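Local coordinates for protein putative hyaluronoglucosaminidase (Clostridium perfringens, PDB 6PWI) that probably acts as a family 84 glycoside hydrolase with hexosaminidase activity, this chain being the part with its N-terminal domain, catalytic barrel and a following helical region, at residues A[51-59]-A[76-84]; A[339-349]-A[377-385]. All coordinates share one frame; numbering follows the deposited sequence.

Interaction 1. Residues A[51-59]-A[76-84]; sequences TLGTDANVV and LSIKGINHE
Ala56 and His83 are paired in parallel register where strands 55-60 and 82-85 run together, the two strands of a beta-alpha-beta unit whose connection is helix 66-78. Four backbone hydrogen bonds join the two segments, from Asn82 N to Thr54 O, Ala56 N to Asn82 O, Glu84 N to Ala56 O and Val58 N to Glu84 O, all 2.9 to 3.0 Å long. Packing is close on the face toward the helix. There Ala56 CB meets Ile81 CG2 at 3.6 Å, and Ile81 CG1, anti to its own carbonyl carbon (chi1 -60°), lies 3.5 Å from Gly53 O. Farther along, Val58 and Leu76 approach tip to tip, CG2 to CD1 at 3.8 Å, while Phe96 of strand 94-100 touches both Ala56 and Leu76. The other face, bearing Asp55, Asn82 and Glu84, is exposed and looser. Asn57, on that same face, is buried instead, its amide bonded to Ser86 and Asn95. Asp55 and Asn82 merely lie side by side, pointing the same way, with carboxylate and amide planes 21° apart; Asp55 OD2 rests 3.3 Å from Asn82 CB, and 4.1 Å from Asn82 ND2.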
ATOM      1  N   THR A  51      -2.859  15.064  31.333  1.00 50.57           N
ATOM      2  CA  THR A  51      -1.428  14.869  31.513  1.00 48.53           C
ATOM      3  C   THR A  51      -1.141  13.376  31.656  1.00 48.29           C
ATOM      4  O   THR A  51      -1.794  12.691  32.440  1.00 50.90           O
ATOM      5  CB  THR A  51      -0.875  15.696  32.682  1.00 48.16           C
ATOM      6  OG1 THR A  51      -1.309  17.047  32.521  1.00 47.24           O
ATOM      7  CG2 THR A  51       0.637  15.675  32.762  1.00 46.92           C
ATOM      8  N   LEU A  52      -0.164  12.891  30.881  1.00 45.28           N
ATOM      9  CA  LEU A  52       0.260  11.503  30.945  1.00 45.32           C
ATOM     10  C   LEU A  52       1.261  11.351  32.082  1.00 46.98           C
ATOM     11  O   LEU A  52       2.162  12.172  32.222  1.00 48.46           O
ATOM     12  CB  LEU A  52       0.904  11.103  29.614  1.00 44.40           C
ATOM     13  CG  LEU A  52      -0.003  11.152  28.387  1.00 43.22           C
ATOM     14  CD1 LEU A  52       0.779  10.776  27.145  1.00 44.61           C
ATOM     15  CD2 LEU A  52      -1.199  10.229  28.549  1.00 43.32           C
ATOM     16  N   GLY A  53       1.090  10.286  32.874  1.00 48.77           N
ATOM     17  CA  GLY A  53       1.985   9.985  33.978  1.00 50.30           C
ATOM     18  C   GLY A  53       3.175   9.149  33.519  1.00 52.87           C
ATOM     19  O   GLY A  53       3.169   8.622  32.411  1.00 56.09           O
ATOM     20  N   THR A  54       4.187   9.042  34.386  1.00 54.69           N
ATOM     21  CA  THR A  54       5.360   8.223  34.125  1.00 56.69           C
ATOM     22  C   THR A  54       5.008   6.755  34.351  1.00 57.74           C
ATOM     23  O   THR A  54       5.572   5.872  33.707  1.00 58.05           O
ATOM     24  CB  THR A  54       6.540   8.660  35.005  1.00 58.80           C
ATOM     25  OG1 THR A  54       6.806  10.024  34.681  1.00 62.61           O
ATOM     26  CG2 THR A  54       7.801   7.850  34.786  1.00 59.97           C
ATOM     27  N   ASP A  55       4.079   6.513  35.285  1.00 59.00           N
ATOM     28  CA  ASP A  55       3.660   5.165  35.637  1.00 58.03           C
ATOM     29  C   ASP A  55       2.154   5.033  35.420  1.00 53.95           C
ATOM     30  O   ASP A  55       1.372   5.822  35.955  1.00 56.52           O
ATOM     31  CB  ASP A  55       4.114   4.779  37.048  1.00 63.30           C
ATOM     32  CG  ASP A  55       5.626   4.667  37.196  1.00 70.75           C
ATOM     33  OD1 ASP A  55       6.232   5.612  37.742  1.00 72.67           O
ATOM     34  OD2 ASP A  55       6.190   3.631  36.771  1.00 74.23           O
ATOM     35  N   ALA A  56       1.772   4.022  34.631  1.00 47.71           N
ATOM     36  CA  ALA A  56       0.394   3.831  34.210  1.00 43.89           C
ATOM     37  C   ALA A  56      -0.132   2.464  34.643  1.00 41.07           C
ATOM     38  O   ALA A  56       0.623   1.505  34.798  1.00 39.04           O
ATOM     39  CB  ALA A  56       0.276   4.019  32.717  1.00 43.50           C
ATOM     40  N   ASN A  57      -1.454   2.415  34.840  1.00 39.63           N
ATOM     41  CA  ASN A  57      -2.190   1.188  35.083  1.00 37.76           C
ATOM     42  C   ASN A  57      -2.807   0.738  33.761  1.00 37.17           C
ATOM     43  O   ASN A  57      -3.431   1.536  33.063  1.00 35.66           O
ATOM     44  CB  ASN A  57      -3.260   1.375  36.165  1.00 37.53           C
ATOM     45  CG  ASN A  57      -4.140   0.155  36.361  1.00 37.28           C
ATOM     46  OD1 ASN A  57      -3.653  -0.924  36.689  1.00 36.79           O
ATOM     47  ND2 ASN A  57      -5.440   0.318  36.166  1.00 36.38           N
ATOM     48  N   VAL A  58      -2.635  -0.556  33.457  1.00 34.96           N
ATOM     49  CA  VAL A  58      -3.082  -1.161  32.217  1.00 32.07           C
ATOM     50  C   VAL A  58      -4.066  -2.283  32.543  1.00 32.67           C
ATOM     51  O   VAL A  58      -3.748  -3.195  33.308  1.00 33.03           O
ATOM     52  CB  VAL A  58      -1.877  -1.705  31.432  1.00 30.62           C
ATOM     53  CG1 VAL A  58      -2.319  -2.495  30.215  1.00 30.93           C
ATOM     54  CG2 VAL A  58      -0.920  -0.598  31.039  1.00 30.45           C
ATOM     55  N   VAL A  59      -5.248  -2.223  31.920  1.00 30.59           N
ATOM     56  CA  VAL A  59      -6.283  -3.225  32.102  1.00 28.98           C
ATOM     57  C   VAL A  59      -6.631  -3.821  30.741  1.00 28.41           C
ATOM     58  O   VAL A  59      -7.165  -3.125  29.885  1.00 29.65           O
ATOM     59  CB  VAL A  59      -7.530  -2.610  32.767  1.00 28.18           C
ATOM     60  CG1 VAL A  59      -8.639  -3.633  32.967  1.00 25.93           C
ATOM     61  CG2 VAL A  59      -7.187  -1.903  34.070  1.00 27.49           C
ATOM     62  N   LEU A  76       3.187   2.608  24.873  1.00 36.17           N
ATOM     63  CA  LEU A  76       3.603   3.168  26.152  1.00 36.98           C
ATOM     64  C   LEU A  76       5.072   3.592  26.111  1.00 38.27           C
ATOM     65  O   LEU A  76       5.428   4.643  26.653  1.00 38.01           O
ATOM     66  CB  LEU A  76       3.357   2.167  27.285  1.00 35.90           C
ATOM     67  CG  LEU A  76       1.896   1.889  27.636  1.00 35.72           C
ATOM     68  CD1 LEU A  76       1.795   1.154  28.961  1.00 34.91           C
ATOM     69  CD2 LEU A  76       1.089   3.173  27.684  1.00 34.71           C
ATOM     70  N   SER A  77       5.917   2.778  25.463  1.00 36.78           N
ATOM     71  CA  SER A  77       7.353   3.015  25.470  1.00 38.87           C
ATOM     72  C   SER A  77       7.758   4.178  24.556  1.00 38.33           C
ATOM     73  O   SER A  77       8.872   4.683  24.666  1.00 36.97           O
ATOM     74  CB  SER A  77       8.128   1.759  25.171  1.00 38.78           C
ATOM     75  OG  SER A  77       7.977   1.399  23.811  1.00 40.78           O
ATOM     76  N   ILE A  78       6.850   4.623  23.676  1.00 38.76           N
ATOM     77  CA  ILE A  78       7.092   5.803  22.857  1.00 38.69           C
ATOM     78  C   ILE A  78       7.285   7.017  23.764  1.00 39.88           C
ATOM     79  O   ILE A  78       8.082   7.893  23.442  1.00 43.14           O
ATOM     80  CB  ILE A  78       5.991   6.001  21.787  1.00 37.90           C
ATOM     81  CG1 ILE A  78       6.244   5.105  20.568  1.00 38.08           C
ATOM     82  CG2 ILE A  78       5.857   7.463  21.383  1.00 34.79           C
ATOM     83  CD1 ILE A  78       5.031   4.886  19.689  1.00 37.62           C
ATOM     84  N   LYS A  79       6.585   7.036  24.907  1.00 39.78           N
ATOM     85  CA  LYS A  79       6.666   8.129  25.867  1.00 39.53           C
ATOM     86  C   LYS A  79       7.320   7.658  27.165  1.00 41.06           C
ATOM     87  O   LYS A  79       7.126   8.277  28.209  1.00 42.89           O
ATOM     88  CB  LYS A  79       5.274   8.680  26.201  1.00 38.60           C
ATOM     89  CG  LYS A  79       4.431   9.152  25.025  1.00 38.02           C
ATOM     90  CD  LYS A  79       5.035  10.307  24.263  1.00 37.53           C
ATOM     91  CE  LYS A  79       5.007  11.609  25.027  1.00 37.32           C
ATOM     92  NZ  LYS A  79       5.485  12.725  24.179  1.00 39.43           N
ATOM     93  N   GLY A  80       8.081   6.561  27.092  1.00 42.85           N
ATOM     94  CA  GLY A  80       8.778   6.011  28.245  1.00 45.15           C
ATOM     95  C   GLY A  80       7.883   5.891  29.479  1.00 46.93           C
ATOM     96  O   GLY A  80       8.314   6.200  30.587  1.00 49.17           O
ATOM     97  N   ILE A  81       6.635   5.449  29.269  1.00 45.80           N
ATOM     98  CA  ILE A  81       5.693   5.177  30.343  1.00 43.68           C
ATOM     99  C   ILE A  81       5.851   3.724  30.786  1.00 44.86           C
ATOM    100  O   ILE A  81       5.603   2.805  30.004  1.00 44.53           O
ATOM    101  CB  ILE A  81       4.249   5.457  29.885  1.00 42.45           C
ATOM    102  CG1 ILE A  81       4.050   6.916  29.466  1.00 41.45           C
ATOM    103  CG2 ILE A  81       3.253   5.030  30.953  1.00 41.19           C
ATOM    104  CD1 ILE A  81       2.667   7.212  28.937  1.00 41.91           C
ATOM    105  N   ASN A  82       6.267   3.536  32.046  1.00 45.74           N
ATOM    106  CA  ASN A  82       6.253   2.231  32.690  1.00 46.00           C
ATOM    107  C   ASN A  82       4.816   1.901  33.077  1.00 45.16           C
ATOM    108  O   ASN A  82       3.994   2.798  33.245  1.00 43.10           O
ATOM    109  CB  ASN A  82       7.141   2.190  33.935  1.00 47.39           C
ATOM    110  CG  ASN A  82       8.609   2.390  33.629  1.00 47.90           C
ATOM    111  OD1 ASN A  82       9.273   1.486  33.122  1.00 47.64           O
ATOM    112  ND2 ASN A  82       9.122   3.567  33.952  1.00 46.82           N
ATOM    113  N   HIS A  83       4.529   0.605  33.223  1.00 47.41           N
ATOM    114  CA  HIS A  83       3.172   0.161  33.490  1.00 48.52           C
ATOM    115  C   HIS A  83       3.171  -0.952  34.532  1.00 47.39           C
ATOM    116  O   HIS A  83       4.156  -1.669  34.696  1.00 44.19           O
ATOM    117  CB  HIS A  83       2.518  -0.346  32.199  1.00 48.40           C
ATOM    118  CG  HIS A  83       3.159  -1.588  31.679  1.00 50.00           C
ATOM    119  ND1 HIS A  83       2.644  -2.849  31.934  1.00 50.98           N
ATOM    120  CD2 HIS A  83       4.286  -1.769  30.957  1.00 49.94           C
ATOM    121  CE1 HIS A  83       3.418  -3.756  31.376  1.00 53.28           C
ATOM    122  NE2 HIS A  83       4.435  -3.116  30.766  1.00 53.11           N
ATOM    123  N   GLU A  84       2.038  -1.074  35.224  1.00 50.73           N
ATOM    124  CA  GLU A  84       1.691  -2.295  35.925  1.00 52.76           C
ATOM    125  C   GLU A  84       0.295  -2.710  35.471  1.00 50.73           C
ATOM    126  O   GLU A  84      -0.534  -1.854  35.162  1.00 51.71           O
ATOM    127  CB  GLU A  84       1.846  -2.110  37.434  1.00 57.57           C
ATOM    128  CG  GLU A  84       3.302  -2.114  37.865  1.00 68.29           C
ATOM    129  CD  GLU A  84       3.555  -2.256  39.356  1.00 79.05           C
ATOM    130  OE1 GLU A  84       2.743  -1.728  40.146  1.00 82.32           O
ATOM    131  OE2 GLU A  84       4.565  -2.897  39.722  1.00 85.25           O
TER

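Interaction 2. Residues A[339-349]-A[377-385]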
ATOM      1  N   ALA A 339     -14.231 -11.064 -20.006  1.00 25.59           N
ATOM      2  CA  ALA A 339     -15.553 -11.613 -19.778  1.00 24.47           C
ATOM      3  C   ALA A 339     -16.406 -11.384 -21.017  1.00 24.43           C
ATOM      4  O   ALA A 339     -17.566 -11.794 -21.049  1.00 25.98           O
ATOM      5  CB  ALA A 339     -16.172 -10.964 -18.569  1.00 24.42           C
ATOM      6  N   GLY A 340     -15.821 -10.714 -22.018  1.00 23.63           N
ATOM      7  CA  GLY A 340     -16.506 -10.373 -23.257  1.00 22.98           C
ATOM      8  C   GLY A 340     -17.567  -9.288 -23.064  1.00 22.61           C
ATOM      9  O   GLY A 340     -18.382  -9.047 -23.961  1.00 21.98           O
ATOM     10  N   GLY A 341     -17.544  -8.641 -21.890  1.00 21.75           N
ATOM     11  CA  GLY A 341     -18.567  -7.689 -21.482  1.00 22.55           C
ATOM     12  C   GLY A 341     -19.938  -8.343 -21.306  1.00 23.25           C
ATOM     13  O   GLY A 341     -20.967  -7.675 -21.376  1.00 22.53           O
ATOM     14  N   ASP A 342     -19.935  -9.658 -21.073  1.00 23.97           N
ATOM     15  CA  ASP A 342     -21.149 -10.451 -21.023  1.00 25.71           C
ATOM     16  C   ASP A 342     -21.569 -10.621 -19.564  1.00 25.94           C
ATOM     17  O   ASP A 342     -20.871 -11.284 -18.800  1.00 27.10           O
ATOM     18  CB  ASP A 342     -20.874 -11.807 -21.678  1.00 28.03           C
ATOM     19  CG  ASP A 342     -22.090 -12.693 -21.889  1.00 30.00           C
ATOM     20  OD1 ASP A 342     -23.193 -12.309 -21.437  1.00 31.17           O
ATOM     21  OD2 ASP A 342     -21.922 -13.760 -22.522  1.00 30.65           O
ATOM     22  N   VAL A 343     -22.715 -10.040 -19.184  1.00 25.08           N
ATOM     23  CA  VAL A 343     -23.238 -10.181 -17.830  1.00 25.24           C
ATOM     24  C   VAL A 343     -23.859 -11.568 -17.643  1.00 26.68           C
ATOM     25  O   VAL A 343     -24.373 -11.873 -16.570  1.00 28.68           O
ATOM     26  CB  VAL A 343     -24.233  -9.065 -17.443  1.00 24.34           C
ATOM     27  CG1 VAL A 343     -23.631  -7.674 -17.562  1.00 24.97           C
ATOM     28  CG2 VAL A 343     -25.541  -9.149 -18.215  1.00 23.21           C
ATOM     29  N   ASN A 344     -23.827 -12.397 -18.691  1.00 26.80           N
ATOM     30  CA  ASN A 344     -24.341 -13.754 -18.620  1.00 27.76           C
ATOM     31  C   ASN A 344     -23.202 -14.720 -18.918  1.00 29.33           C
ATOM     32  O   ASN A 344     -23.440 -15.867 -19.284  1.00 29.86           O
ATOM     33  CB  ASN A 344     -25.479 -13.995 -19.615  1.00 28.09           C
ATOM     34  CG  ASN A 344     -26.666 -13.082 -19.405  1.00 29.29           C
ATOM     35  OD1 ASN A 344     -27.258 -13.058 -18.331  1.00 30.57           O
ATOM     36  ND2 ASN A 344     -27.027 -12.327 -20.428  1.00 30.09           N
ATOM     37  N   ASN A 345     -21.967 -14.228 -18.769  1.00 29.45           N
ATOM     38  CA  ASN A 345     -20.761 -15.009 -18.981  1.00 28.65           C
ATOM     39  C   ASN A 345     -20.841 -16.300 -18.163  1.00 29.30           C
ATOM     40  O   ASN A 345     -21.062 -16.249 -16.959  1.00 30.41           O
ATOM     41  CB  ASN A 345     -19.536 -14.142 -18.684  1.00 27.14           C
ATOM     42  CG  ASN A 345     -18.239 -14.915 -18.720  1.00 26.98           C
ATOM     43  OD1 ASN A 345     -17.911 -15.611 -17.766  1.00 28.29           O
ATOM     44  ND2 ASN A 345     -17.494 -14.783 -19.806  1.00 26.13           N
ATOM     45  N   GLU A 346     -20.668 -17.451 -18.832  1.00 32.03           N
ATOM     46  CA  GLU A 346     -20.882 -18.769 -18.246  1.00 33.46           C
ATOM     47  C   GLU A 346     -19.919 -18.988 -17.084  1.00 32.11           C
ATOM     48  O   GLU A 346     -20.323 -19.436 -16.011  1.00 32.54           O
ATOM     49  CB  GLU A 346     -20.625 -19.888 -19.256  1.00 39.73           C
ATOM     50  CG  GLU A 346     -21.611 -19.950 -20.406  1.00 50.76           C
ATOM     51  CD  GLU A 346     -22.983 -20.536 -20.106  1.00 61.27           C
ATOM     52  OE1 GLU A 346     -23.269 -20.829 -18.918  1.00 65.68           O
ATOM     53  OE2 GLU A 346     -23.773 -20.692 -21.068  1.00 66.15           O
ATOM     54  N   TYR A 347     -18.636 -18.687 -17.324  1.00 30.15           N
ATOM     55  CA  TYR A 347     -17.604 -18.906 -16.327  1.00 27.71           C
ATOM     56  C   TYR A 347     -17.960 -18.163 -15.038  1.00 27.64           C
ATOM     57  O   TYR A 347     -17.965 -18.764 -13.968  1.00 27.41           O
ATOM     58  CB  TYR A 347     -16.212 -18.558 -16.862  1.00 26.34           C
ATOM     59  CG  TYR A 347     -15.141 -18.697 -15.811  1.00 26.73           C
ATOM     60  CD1 TYR A 347     -14.447 -19.887 -15.647  1.00 25.98           C
ATOM     61  CD2 TYR A 347     -14.869 -17.659 -14.929  1.00 26.91           C
ATOM     62  CE1 TYR A 347     -13.496 -20.040 -14.651  1.00 25.72           C
ATOM     63  CE2 TYR A 347     -13.916 -17.791 -13.930  1.00 26.82           C
ATOM     64  CZ  TYR A 347     -13.231 -18.987 -13.790  1.00 26.74           C
ATOM     65  OH  TYR A 347     -12.298 -19.122 -12.803  1.00 26.55           O
ATOM     66  N   LEU A 348     -18.275 -16.865 -15.148  1.00 26.85           N
ATOM     67  CA  LEU A 348     -18.493 -16.040 -13.968  1.00 27.29           C
ATOM     68  C   LEU A 348     -19.755 -16.491 -13.233  1.00 28.48           C
ATOM     69  O   LEU A 348     -19.785 -16.496 -12.006  1.00 28.75           O
ATOM     70  CB  LEU A 348     -18.543 -14.554 -14.350  1.00 26.11           C
ATOM     71  CG  LEU A 348     -17.226 -13.944 -14.843  1.00 25.14           C
ATOM     72  CD1 LEU A 348     -17.419 -12.500 -15.278  1.00 23.93           C
ATOM     73  CD2 LEU A 348     -16.127 -14.033 -13.790  1.00 23.94           C
ATOM     74  N   LYS A 349     -20.781 -16.898 -13.987  1.00 30.72           N
ATOM     75  CA  LYS A 349     -22.028 -17.378 -13.414  1.00 30.96           C
ATOM     76  C   LYS A 349     -21.753 -18.620 -12.568  1.00 32.01           C
ATOM     77  O   LYS A 349     -22.303 -18.754 -11.474  1.00 32.93           O
ATOM     78  CB  LYS A 349     -23.048 -17.636 -14.527  1.00 33.34           C
ATOM     79  CG  LYS A 349     -24.463 -17.991 -14.091  1.00 35.59           C
ATOM     80  CD  LYS A 349     -25.379 -18.132 -15.288  1.00 38.87           C
ATOM     81  CE  LYS A 349     -26.461 -19.181 -15.135  1.00 41.44           C
ATOM     82  NZ  LYS A 349     -27.677 -18.620 -14.504  1.00 45.35           N
ATOM     83  N   GLU A 377     -20.428  -2.764 -10.720  1.00 25.79           N
ATOM     84  CA  GLU A 377     -21.801  -3.087 -11.089  1.00 26.94           C
ATOM     85  C   GLU A 377     -21.800  -4.293 -12.028  1.00 25.35           C
ATOM     86  O   GLU A 377     -22.642  -5.184 -11.910  1.00 24.66           O
ATOM     87  CB  GLU A 377     -22.495  -1.910 -11.782  1.00 30.02           C
ATOM     88  CG  GLU A 377     -22.994  -0.824 -10.846  1.00 34.64           C
ATOM     89  CD  GLU A 377     -23.366   0.505 -11.502  1.00 40.26           C
ATOM     90  OE1 GLU A 377     -23.359   0.591 -12.759  1.00 41.95           O
ATOM     91  OE2 GLU A 377     -23.671   1.463 -10.754  1.00 42.93           O
ATOM     92  N   PHE A 378     -20.850  -4.298 -12.971  1.00 23.93           N
ATOM     93  CA  PHE A 378     -20.760  -5.379 -13.936  1.00 23.01           C
ATOM     94  C   PHE A 378     -20.441  -6.685 -13.209  1.00 23.26           C
ATOM     95  O   PHE A 378     -21.102  -7.700 -13.434  1.00 22.47           O
ATOM     96  CB  PHE A 378     -19.731  -5.086 -15.034  1.00 21.51           C
ATOM     97  CG  PHE A 378     -19.467  -6.288 -15.908  1.00 21.01           C
ATOM     98  CD1 PHE A 378     -20.240  -6.535 -17.030  1.00 20.94           C
ATOM     99  CD2 PHE A 378     -18.492  -7.216 -15.571  1.00 20.12           C
ATOM    100  CE1 PHE A 378     -20.023  -7.657 -17.816  1.00 20.51           C
ATOM    101  CE2 PHE A 378     -18.278  -8.339 -16.354  1.00 20.24           C
ATOM    102  CZ  PHE A 378     -19.040  -8.557 -17.477  1.00 20.25           C
ATOM    103  N   PHE A 379     -19.409  -6.636 -12.354  1.00 23.20           N
ATOM    104  CA  PHE A 379     -18.951  -7.804 -11.622  1.00 23.52           C
ATOM    105  C   PHE A 379     -20.104  -8.392 -10.813  1.00 24.78           C
ATOM    106  O   PHE A 379     -20.301  -9.605 -10.814  1.00 24.70           O
ATOM    107  CB  PHE A 379     -17.775  -7.459 -10.705  1.00 22.64           C
ATOM    108  CG  PHE A 379     -17.248  -8.640  -9.927  1.00 22.32           C
ATOM    109  CD1 PHE A 379     -16.164  -9.371 -10.394  1.00 21.99           C
ATOM    110  CD2 PHE A 379     -17.852  -9.042  -8.743  1.00 21.30           C
ATOM    111  CE1 PHE A 379     -15.685 -10.463  -9.686  1.00 21.58           C
ATOM    112  CE2 PHE A 379     -17.380 -10.140  -8.041  1.00 20.57           C
ATOM    113  CZ  PHE A 379     -16.296 -10.843  -8.510  1.00 21.24           C
ATOM    114  N   GLU A 380     -20.853  -7.516 -10.130  1.00 26.24           N
ATOM    115  CA  GLU A 380     -21.937  -7.943  -9.262  1.00 28.70           C
ATOM    116  C   GLU A 380     -23.039  -8.616 -10.081  1.00 27.57           C
ATOM    117  O   GLU A 380     -23.538  -9.669  -9.693  1.00 29.19           O
ATOM    118  CB  GLU A 380     -22.457  -6.784  -8.403  1.00 31.90           C
ATOM    119  CG  GLU A 380     -23.475  -7.234  -7.364  1.00 34.66           C
ATOM    120  CD  GLU A 380     -23.791  -6.280  -6.223  1.00 39.41           C
ATOM    121  OE1 GLU A 380     -23.144  -5.210  -6.122  1.00 43.46           O
ATOM    122  OE2 GLU A 380     -24.687  -6.614  -5.424  1.00 41.71           O
ATOM    123  N   GLU A 381     -23.398  -8.007 -11.215  1.00 26.71           N
ATOM    124  CA  GLU A 381     -24.421  -8.519 -12.114  1.00 26.55           C
ATOM    125  C   GLU A 381     -24.015  -9.906 -12.630  1.00 25.79           C
ATOM    126  O   GLU A 381     -24.867 -10.773 -12.801  1.00 25.19           O
ATOM    127  CB  GLU A 381     -24.626  -7.502 -13.241  1.00 28.72           C
ATOM    128  CG  GLU A 381     -25.975  -7.564 -13.939  1.00 31.83           C
ATOM    129  CD  GLU A 381     -26.335  -6.336 -14.773  1.00 35.69           C
ATOM    130  OE1 GLU A 381     -25.792  -5.231 -14.492  1.00 37.67           O
ATOM    131  OE2 GLU A 381     -27.164  -6.472 -15.708  1.00 36.75           O
ATOM    132  N   ALA A 382     -22.710 -10.119 -12.856  1.00 24.37           N
ATOM    133  CA  ALA A 382     -22.213 -11.321 -13.512  1.00 24.53           C
ATOM    134  C   ALA A 382     -21.968 -12.456 -12.513  1.00 25.20           C
ATOM    135  O   ALA A 382     -22.215 -13.622 -12.815  1.00 24.68           O
ATOM    136  CB  ALA A 382     -20.960 -11.002 -14.292  1.00 22.92           C
ATOM    137  N   VAL A 383     -21.458 -12.115 -11.326  1.00 26.24           N
ATOM    138  CA  VAL A 383     -20.970 -13.124 -10.403  1.00 27.10           C
ATOM    139  C   VAL A 383     -22.019 -13.389  -9.322  1.00 29.35           C
ATOM    140  O   VAL A 383     -22.219 -14.540  -8.932  1.00 30.17           O
ATOM    141  CB  VAL A 383     -19.595 -12.735  -9.820  1.00 26.67           C
ATOM    142  CG1 VAL A 383     -19.125 -13.704  -8.746  1.00 26.80           C
ATOM    143  CG2 VAL A 383     -18.541 -12.600 -10.907  1.00 25.95           C
ATOM    144  N   GLY A 384     -22.670 -12.323  -8.833  1.00 29.05           N
ATOM    145  CA  GLY A 384     -23.717 -12.451  -7.830  1.00 28.72           C
ATOM    146  C   GLY A 384     -23.330 -11.864  -6.471  1.00 29.98           C
ATOM    147  O   GLY A 384     -24.116 -11.913  -5.528  1.00 32.41           O
ATOM    148  N   ARG A 385     -22.118 -11.310  -6.371  1.00 28.64           N
ATOM    149  CA  ARG A 385     -21.623 -10.721  -5.136  1.00 27.35           C
ATOM    150  C   ARG A 385     -20.646  -9.601  -5.487  1.00 27.94           C
ATOM    151  O   ARG A 385     -20.205  -9.489  -6.625  1.00 28.36           O
ATOM    152  CB  ARG A 385     -20.946 -11.791  -4.271  1.00 26.35           C
ATOM    153  CG  ARG A 385     -19.607 -12.270  -4.813  1.00 26.32           C
ATOM    154  CD  ARG A 385     -19.061 -13.504  -4.122  1.00 25.83           C
ATOM    155  NE  ARG A 385     -19.753 -14.703  -4.571  1.00 25.33           N
ATOM    156  CZ  ARG A 385     -19.584 -15.918  -4.058  1.00 24.62           C
ATOM    157  NH1 ARG A 385     -18.725 -16.113  -3.069  1.00 23.89           N
ATOM    158  NH2 ARG A 385     -20.267 -16.935  -4.555  1.00 23.09           N
TER
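The ring of Phe378, carried by helix 373-383, packs against the loop that leads into helix 346-351, and residues 339-343 gather round it. With CG anti to the backbone N (chi1 171°), the phenyl group is thrown out from the helix to the loop. Ala339 CB lies at the ring edge, 3.9 Å from Phe378 CZ, whereas Val343 CG1 comes in obliquely, 3.6 Å from Phe378 CD1. The backbone contributes too: Asp342 O stands 3.5 Å from Phe378 CZ. One face of the ring is taken by Ala382 CB from the next turn of its own helix, offset toward the rim.

Of the two branches of Val343, CG1, anti to the carbonyl carbon, goes to the ring and also borders the Glu381 carboxylate, while CG2 lies 4.0 Å from OE2 of the extended Glu381 chain. Leu348, on the first turn of its helix, sends CD1 to Ala382 CB at 4.0 Å, and its CB and CD2 both meet Val383 CG2. That same valine methyl sits over the centre of the Phe379 ring, which packs edge-to-face with Trp362 of strand 359-362.

No hydrogen bond crosses between the segments; polar groups serve to shape the loop. Asp342 OD1 accepts from Asn344 N in an Asx turn, approached from above the carboxylate plane. Asn345 OD1 takes Leu348 N at 2.9 Å, in the carbonyl plane and nearly straight at 162°, while Asn345 ND2 gives a weak bond to Ala339 O. The arrangement is thus an N-capped helix, preceded by type I' and type I turns, packed against the neighbouring helix on the outside of the beta/alpha barrel.

The two interactions share no element and lie in different domains, with centres 54 Å apart and nearest atoms about 37 Å apart, on opposite sides of the chain's centre. Both are only partly buried and both lie away from the predicted catalytic site. Interaction 1 belongs to the mixed sheet of the N-terminal domain and is held by main-chain hydrogen bonds, with apolar packing mainly on the face toward the helix. Interaction 2, on the periphery of the eight-stranded barrel, joins a loop and helix start to a helix by van der Waals packing, centred on an aromatic ring, with no hydrogen bond between the segments. Polar bonding there stays within the loop, whereas in residues 51-59 and 76-84 it makes the junction itself.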